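Local coordinates for pyridoxal kinase (Lactobacillus plantarum, PDB 3IBQ), which probably catalyses the ATP-dependent phosphorylation of pyridoxal to pyridoxal 5'-phosphate, as a kinase of the ribokinase clan, at residues H175-D180 with I187-L192; D215-V220 with A236-W241. All coordinates share one frame; numbering follows the deposited sequence.

Overall arrangement
Both contacts are buried, with centres about 12 Å apart, and both border the ATP site, but they join different elements. Contact 1 pairs two strands of the main sheet, 175-183 and 186-192, as a beta hairpin held by backbone hydrogen bonds and, at its far end, by water. Contact 2 packs helix 213-226 against helix 231-251 through apolar side chains alone, with no hydrogen bond across it. The two meet beside the ribose: Thr179 CG2 lies 3.8 Å from Leu217 CD2, and Cys189 packs against Asn239. Sheet and helices of a ribokinase-like alpha/beta fold thus share one nucleotide pocket.

Contact 1: residues H175-D180 with I187-L192; sequences HAVITD and IGCAWL. With ATP (adenosine-5'-triphosphate), chain B.
Val177 has CG1 anti to its backbone N (chi1 -178°), which lays this methyl 3.7 Å from Cys189 CB while the other branch, CG2, rests beside Trp191 CB. Cys189 turns SG anti to its carbonyl carbon (chi1 -64°), alongside the backbone of Thr179 and close to its CG2 methyl. Val177 and Trp191 lie side by side and point the same way; the indole leads off from the hairpin toward Leu231 and Leu235 of helix 231-251. The antiparallel hydrogen-bonded pair Ile178-Ala190 turns its side chains to the opposite face of the sheet. Ile178 N donates to Ala190 O at 2.9 Å and Ala190 N to Ile178 O at 3.0 Å, both donors lying in the plane of the carbonyl they meet. Each carbonyl also receives a CA-H, Ile178 O from Cys189 CA at 3.2 Å and Ala190 O from Val177 CA. On the side of Ile178 and Ala190, the isoleucine packs against Leu163 and Leu166 of helix 159-167. Toward His175 water takes over from direct pairing: one molecule bridges Ala176 O and Leu192 N, another links His175 ND1, at the edge of the imidazole, with Leu192 O. The other end borders ATP. Thr179 O accepts the ribose O3' hydroxyl at 2.8 Å, and Ile187 sets CG2 3.8 Å from adenine N3. Asp180 brings CB to 3.3 Å from the alpha-phosphate oxygen O1A, while its OD1 is hydrogen-bonded to Thr142 OG1. The chemistry thus changes along the hairpin: paired peptides fix its middle, water joins its far end, and the carbonyl of Thr179 takes one hydrogen bond from the ribose, a contact that depends on backbone position rather than on the threonine side chain.

Contact 2: residues D215-V220 with A236-W241; sequences DTLAAV and ARANQW. With ATP (adenosine-5'-triphosphate), chain B.
Val220 and Trp241 make the tightest approach between the helices: Val220 CG1 reaches Trp241 CE3 at 3.6 Å and meets the ring obliquely. The valine holds CG1 anti to its backbone N (chi1 168°), and the same methyl lies 3.8 Å from Ala238 CB. The tryptophan presents its six-membered ring to Val220; Arg237 CG sits over one face of the indole, offset toward its rim. Leu217, with CG anti to the backbone N (chi1 -174°), divides its two methyls between protein and nucleotide: CD1 touches Ala238 CB at 3.9 Å, and CD2 turns to the ribose, 3.8 Å from ATP O3'. Ala238 points to the facing helix and takes both Leu217 CD1 and Val220 CG1. With only the beta carbon of an alanine at Leu217, both methyls would be lost, and a gap would probably open between Ala238 and the ribose. Asn239 brings its side-chain amide close to the ribose hydroxyls. The two helical segments run roughly antiparallel, at 145°, their axes 9.5 Å apart at closest approach. Beyond them, Leu266 and Ile270 of helix 264-274 pack on Trp241, and Leu266 also touches Thr216, joining a third helix to the pair; on the nucleotide side the strands 175-183 and 186-192 of the main sheet come up to the two helices.

Contact 1: residues H175-D180 with I187-L192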
# COMPACT_ATOMS: atom_id res chain seq x y z
N HIS A 175 -3.90 9.35 9.59
CA HIS A 175 -3.19 8.37 10.35
C HIS A 175 -1.97 7.77 9.69
O HIS A 175 -2.03 7.36 8.59
CB HIS A 175 -4.10 7.23 10.66
CG HIS A 175 -5.45 7.61 11.14
ND1 HIS A 175 -5.72 7.85 12.46
CD2 HIS A 175 -6.63 7.75 10.49
CE1 HIS A 175 -6.99 8.13 12.60
NE2 HIS A 175 -7.57 8.06 11.43
N ALA A 176 -0.89 7.70 10.43
CA ALA A 176 0.32 7.06 10.01
C ALA A 176 0.33 5.69 10.68
O ALA A 176 0.27 5.60 11.85
CB ALA A 176 1.48 7.81 10.43
N VAL A 177 0.39 4.65 9.87
CA VAL A 177 0.39 3.30 10.34
C VAL A 177 1.64 2.62 9.88
O VAL A 177 1.85 2.45 8.71
CB VAL A 177 -0.89 2.48 9.88
CG1 VAL A 177 -0.87 1.13 10.41
CG2 VAL A 177 -2.11 3.13 10.26
N ILE A 178 2.47 2.25 10.82
CA ILE A 178 3.71 1.56 10.48
C ILE A 178 3.37 0.06 10.43
O ILE A 178 2.92 -0.44 11.35
CB ILE A 178 4.85 1.87 11.41
CG1 ILE A 178 5.21 3.35 11.35
CG2 ILE A 178 5.98 0.97 11.12
CD1 ILE A 178 6.29 3.73 12.15
N THR A 179 3.59 -0.58 9.29
CA THR A 179 3.09 -1.95 8.96
C THR A 179 3.87 -3.27 9.27
O THR A 179 3.36 -4.34 9.21
CB THR A 179 2.76 -2.02 7.46
OG1 THR A 179 3.92 -1.74 6.72
CG2 THR A 179 1.64 -1.05 7.11
N ASP A 180 5.11 -3.16 9.56
CA ASP A 180 5.87 -4.36 9.71
C ASP A 180 6.52 -4.41 11.09
O ASP A 180 7.61 -4.86 11.22
CB ASP A 180 6.98 -4.32 8.67
CG ASP A 180 7.85 -3.10 8.84
OD1 ASP A 180 7.50 -2.22 9.60
OD2 ASP A 180 8.92 -3.07 8.30
N ILE A 187 3.92 -10.07 14.28
CA ILE A 187 4.20 -9.06 13.28
C ILE A 187 2.88 -8.30 12.98
O ILE A 187 1.85 -8.90 12.91
CB ILE A 187 4.83 -9.62 12.01
CG1 ILE A 187 5.36 -8.48 11.14
CG2 ILE A 187 3.88 -10.45 11.29
CD1 ILE A 187 5.92 -8.84 9.95
N GLY A 188 2.95 -6.99 12.86
CA GLY A 188 1.81 -6.18 12.58
C GLY A 188 2.00 -4.66 12.44
O GLY A 188 3.04 -4.23 12.10
N CYS A 189 0.94 -3.93 12.74
CA CYS A 189 0.75 -2.51 12.54
C CYS A 189 0.68 -1.73 13.83
O CYS A 189 0.10 -2.15 14.77
CB CYS A 189 -0.53 -2.27 11.75
SG CYS A 189 -0.63 -2.90 10.03
N ALA A 190 1.30 -0.57 13.82
CA ALA A 190 1.30 0.33 14.95
C ALA A 190 0.90 1.72 14.50
O ALA A 190 1.35 2.18 13.49
CB ALA A 190 2.63 0.35 15.64
N TRP A 191 0.07 2.34 15.30
CA TRP A 191 -0.43 3.66 15.06
C TRP A 191 -0.86 4.29 16.35
O TRP A 191 -1.00 3.64 17.31
CB TRP A 191 -1.64 3.58 14.17
CG TRP A 191 -2.87 3.14 14.81
CD1 TRP A 191 -3.91 3.92 15.13
CD2 TRP A 191 -3.25 1.82 15.18
NE1 TRP A 191 -4.90 3.20 15.66
CE2 TRP A 191 -4.51 1.90 15.73
CE3 TRP A 191 -2.63 0.58 15.11
CZ2 TRP A 191 -5.17 0.80 16.19
CZ3 TRP A 191 -3.29 -0.51 15.58
CH2 TRP A 191 -4.53 -0.40 16.11
N LEU A 192 -1.14 5.57 16.27
CA LEU A 192 -1.63 6.41 17.35
C LEU A 192 -3.15 6.50 17.38
O LEU A 192 -3.76 6.78 16.41
CB LEU A 192 -1.04 7.80 17.26
CG LEU A 192 0.43 8.06 17.35
CD1 LEU A 192 0.62 9.47 17.20
CD2 LEU A 192 1.02 7.59 18.65
PG ATP B . 6.44 -6.60 0.80
O1G ATP B . 6.34 -8.08 0.41
O2G ATP B . 7.84 -6.18 0.75
O3G ATP B . 5.31 -5.75 0.26
PB ATP B . 5.75 -4.85 2.76
O1B ATP B . 5.24 -4.26 1.50
O2B ATP B . 6.77 -4.07 3.52
O3B ATP B . 6.33 -6.25 2.35
PA ATP B . 5.20 -6.35 4.98
O1A ATP B . 6.18 -5.86 5.91
O2A ATP B . 5.49 -7.66 4.32
O3A ATP B . 4.70 -5.40 3.79
O5' ATP B . 3.84 -6.41 5.72
C5' ATP B . 2.70 -6.85 5.09
C4' ATP B . 1.84 -7.50 6.13
O4' ATP B . 1.67 -8.85 5.79
C3' ATP B . 2.36 -7.47 7.56
O3' ATP B . 1.74 -6.46 8.24
C2' ATP B . 1.70 -8.66 8.10
O2' ATP B . 0.34 -8.28 8.24
C1' ATP B . 1.78 -9.62 6.95
N9 ATP B . 2.99 -10.47 6.88
C8 ATP B . 4.06 -10.24 6.19
N7 ATP B . 4.93 -11.23 6.32
C5 ATP B . 4.43 -12.12 7.11
C6 ATP B . 4.85 -13.41 7.70
N6 ATP B . 6.01 -13.97 7.39
N1 ATP B . 4.00 -13.97 8.50
C2 ATP B . 2.85 -13.43 8.81
N3 ATP B . 2.38 -12.31 8.33
C4 ATP B . 3.13 -11.61 7.48
O HOH W 1 -3.48 7.67 13.90
O HOH W 2 -0.11 7.12 14.06

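Contact 2: residues D215-V220 with A236-W241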
# COMPACT_ATOMS: atom_id res chain seq x y z
N ASP A 215 1.27 -5.09 -0.67
CA ASP A 215 0.27 -4.79 -1.66
C ASP A 215 -1.12 -5.23 -1.20
O ASP A 215 -1.99 -4.43 -1.16
CB ASP A 215 0.64 -5.40 -3.00
CG ASP A 215 1.96 -4.90 -3.54
OD1 ASP A 215 2.38 -3.84 -3.20
OD2 ASP A 215 2.58 -5.56 -4.27
N THR A 216 -1.26 -6.50 -0.80
CA THR A 216 -2.55 -7.02 -0.36
C THR A 216 -3.07 -6.36 0.92
O THR A 216 -4.19 -6.06 1.01
CB THR A 216 -2.59 -8.54 -0.32
OG1 THR A 216 -2.39 -9.03 -1.63
CG2 THR A 216 -3.86 -9.07 0.19
N LEU A 217 -2.16 -6.14 1.85
CA LEU A 217 -2.43 -5.45 3.09
C LEU A 217 -3.05 -4.11 2.76
O LEU A 217 -4.03 -3.79 3.29
CB LEU A 217 -1.22 -5.24 3.97
CG LEU A 217 -1.49 -4.64 5.37
CD1 LEU A 217 -2.21 -5.56 6.26
CD2 LEU A 217 -0.28 -4.12 5.99
N ALA A 218 -2.41 -3.35 1.88
CA ALA A 218 -2.88 -2.05 1.49
C ALA A 218 -4.30 -2.12 0.84
O ALA A 218 -5.17 -1.38 1.15
CB ALA A 218 -1.88 -1.35 0.60
N ALA A 219 -4.48 -3.08 -0.02
CA ALA A 219 -5.74 -3.20 -0.69
C ALA A 219 -6.85 -3.51 0.35
O ALA A 219 -7.88 -2.95 0.30
CB ALA A 219 -5.68 -4.20 -1.73
N VAL A 220 -6.59 -4.43 1.24
CA VAL A 220 -7.53 -4.81 2.23
C VAL A 220 -7.85 -3.61 3.15
O VAL A 220 -8.95 -3.35 3.39
CB VAL A 220 -7.07 -6.00 3.01
CG1 VAL A 220 -7.95 -6.17 4.19
CG2 VAL A 220 -7.01 -7.22 2.14
N ALA A 236 -7.13 -4.76 12.64
CA ALA A 236 -7.24 -6.08 13.22
C ALA A 236 -7.56 -7.12 12.15
O ALA A 236 -6.94 -8.12 12.05
CB ALA A 236 -8.27 -6.11 14.27
N ARG A 237 -8.55 -6.83 11.36
CA ARG A 237 -8.97 -7.76 10.35
C ARG A 237 -7.99 -7.95 9.19
O ARG A 237 -7.81 -9.01 8.74
CB ARG A 237 -10.34 -7.41 9.85
CG ARG A 237 -10.70 -8.22 8.74
CD ARG A 237 -11.96 -7.85 8.33
NE ARG A 237 -12.90 -8.49 9.16
CZ ARG A 237 -13.98 -7.90 9.61
NH1 ARG A 237 -14.84 -8.55 10.34
NH2 ARG A 237 -14.19 -6.66 9.30
N ALA A 238 -7.38 -6.87 8.75
CA ALA A 238 -6.44 -6.87 7.69
C ALA A 238 -5.29 -7.77 8.04
O ALA A 238 -4.87 -8.52 7.26
CB ALA A 238 -5.97 -5.49 7.40
N ASN A 239 -4.79 -7.62 9.25
CA ASN A 239 -3.70 -8.45 9.75
C ASN A 239 -4.04 -9.92 9.81
O ASN A 239 -3.25 -10.70 9.44
CB ASN A 239 -3.08 -7.96 11.05
CG ASN A 239 -2.20 -6.79 10.84
OD1 ASN A 239 -2.65 -5.71 10.92
ND2 ASN A 239 -1.00 -6.98 10.49
N GLN A 240 -5.23 -10.25 10.28
CA GLN A 240 -5.67 -11.63 10.30
C GLN A 240 -5.80 -12.15 8.88
O GLN A 240 -5.44 -13.25 8.62
CB GLN A 240 -6.96 -11.78 11.05
CG GLN A 240 -7.36 -13.22 11.35
CD GLN A 240 -6.18 -14.22 11.77
OE1 GLN A 240 -5.80 -14.29 12.93
NE2 GLN A 240 -5.63 -14.97 10.76
N TRP A 241 -6.33 -11.34 7.99
CA TRP A 241 -6.49 -11.74 6.62
C TRP A 241 -5.15 -12.03 5.92
O TRP A 241 -5.02 -12.96 5.22
CB TRP A 241 -7.37 -10.74 5.84
CG TRP A 241 -8.85 -10.87 6.07
CD1 TRP A 241 -9.46 -11.67 6.93
CD2 TRP A 241 -9.89 -10.14 5.41
NE1 TRP A 241 -10.81 -11.52 6.88
CE2 TRP A 241 -11.11 -10.58 5.95
CE3 TRP A 241 -9.91 -9.16 4.44
CZ2 TRP A 241 -12.34 -10.05 5.52
CZ3 TRP A 241 -11.12 -8.67 4.03
CH2 TRP A 241 -12.30 -9.10 4.56
PG ATP B . 6.44 -6.60 0.80
O1G ATP B . 6.34 -8.08 0.41
O2G ATP B . 7.84 -6.18 0.75
O3G ATP B . 5.31 -5.75 0.26
PB ATP B . 5.75 -4.85 2.76
O1B ATP B . 5.24 -4.26 1.50
O2B ATP B . 6.77 -4.07 3.52
O3B ATP B . 6.33 -6.25 2.35
PA ATP B . 5.20 -6.35 4.98
O1A ATP B . 6.18 -5.86 5.91
O2A ATP B . 5.49 -7.66 4.32
O3A ATP B . 4.70 -5.40 3.79
O5' ATP B . 3.84 -6.41 5.72
C5' ATP B . 2.70 -6.85 5.09
C4' ATP B . 1.84 -7.50 6.13
O4' ATP B . 1.67 -8.85 5.79
C3' ATP B . 2.36 -7.47 7.56
O3' ATP B . 1.74 -6.46 8.24
C2' ATP B . 1.70 -8.66 8.10
O2' ATP B . 0.34 -8.28 8.24
C1' ATP B . 1.78 -9.62 6.95
N9 ATP B . 2.99 -10.47 6.88
C8 ATP B . 4.06 -10.24 6.19
N7 ATP B . 4.93 -11.23 6.32
C5 ATP B . 4.43 -12.12 7.11
C6 ATP B . 4.85 -13.41 7.70
N6 ATP B . 6.01 -13.97 7.39
N1 ATP B . 4.00 -13.97 8.50
C2 ATP B . 2.85 -13.43 8.81
N3 ATP B . 2.38 -12.31 8.33
C4 ATP B . 3.13 -11.61 7.48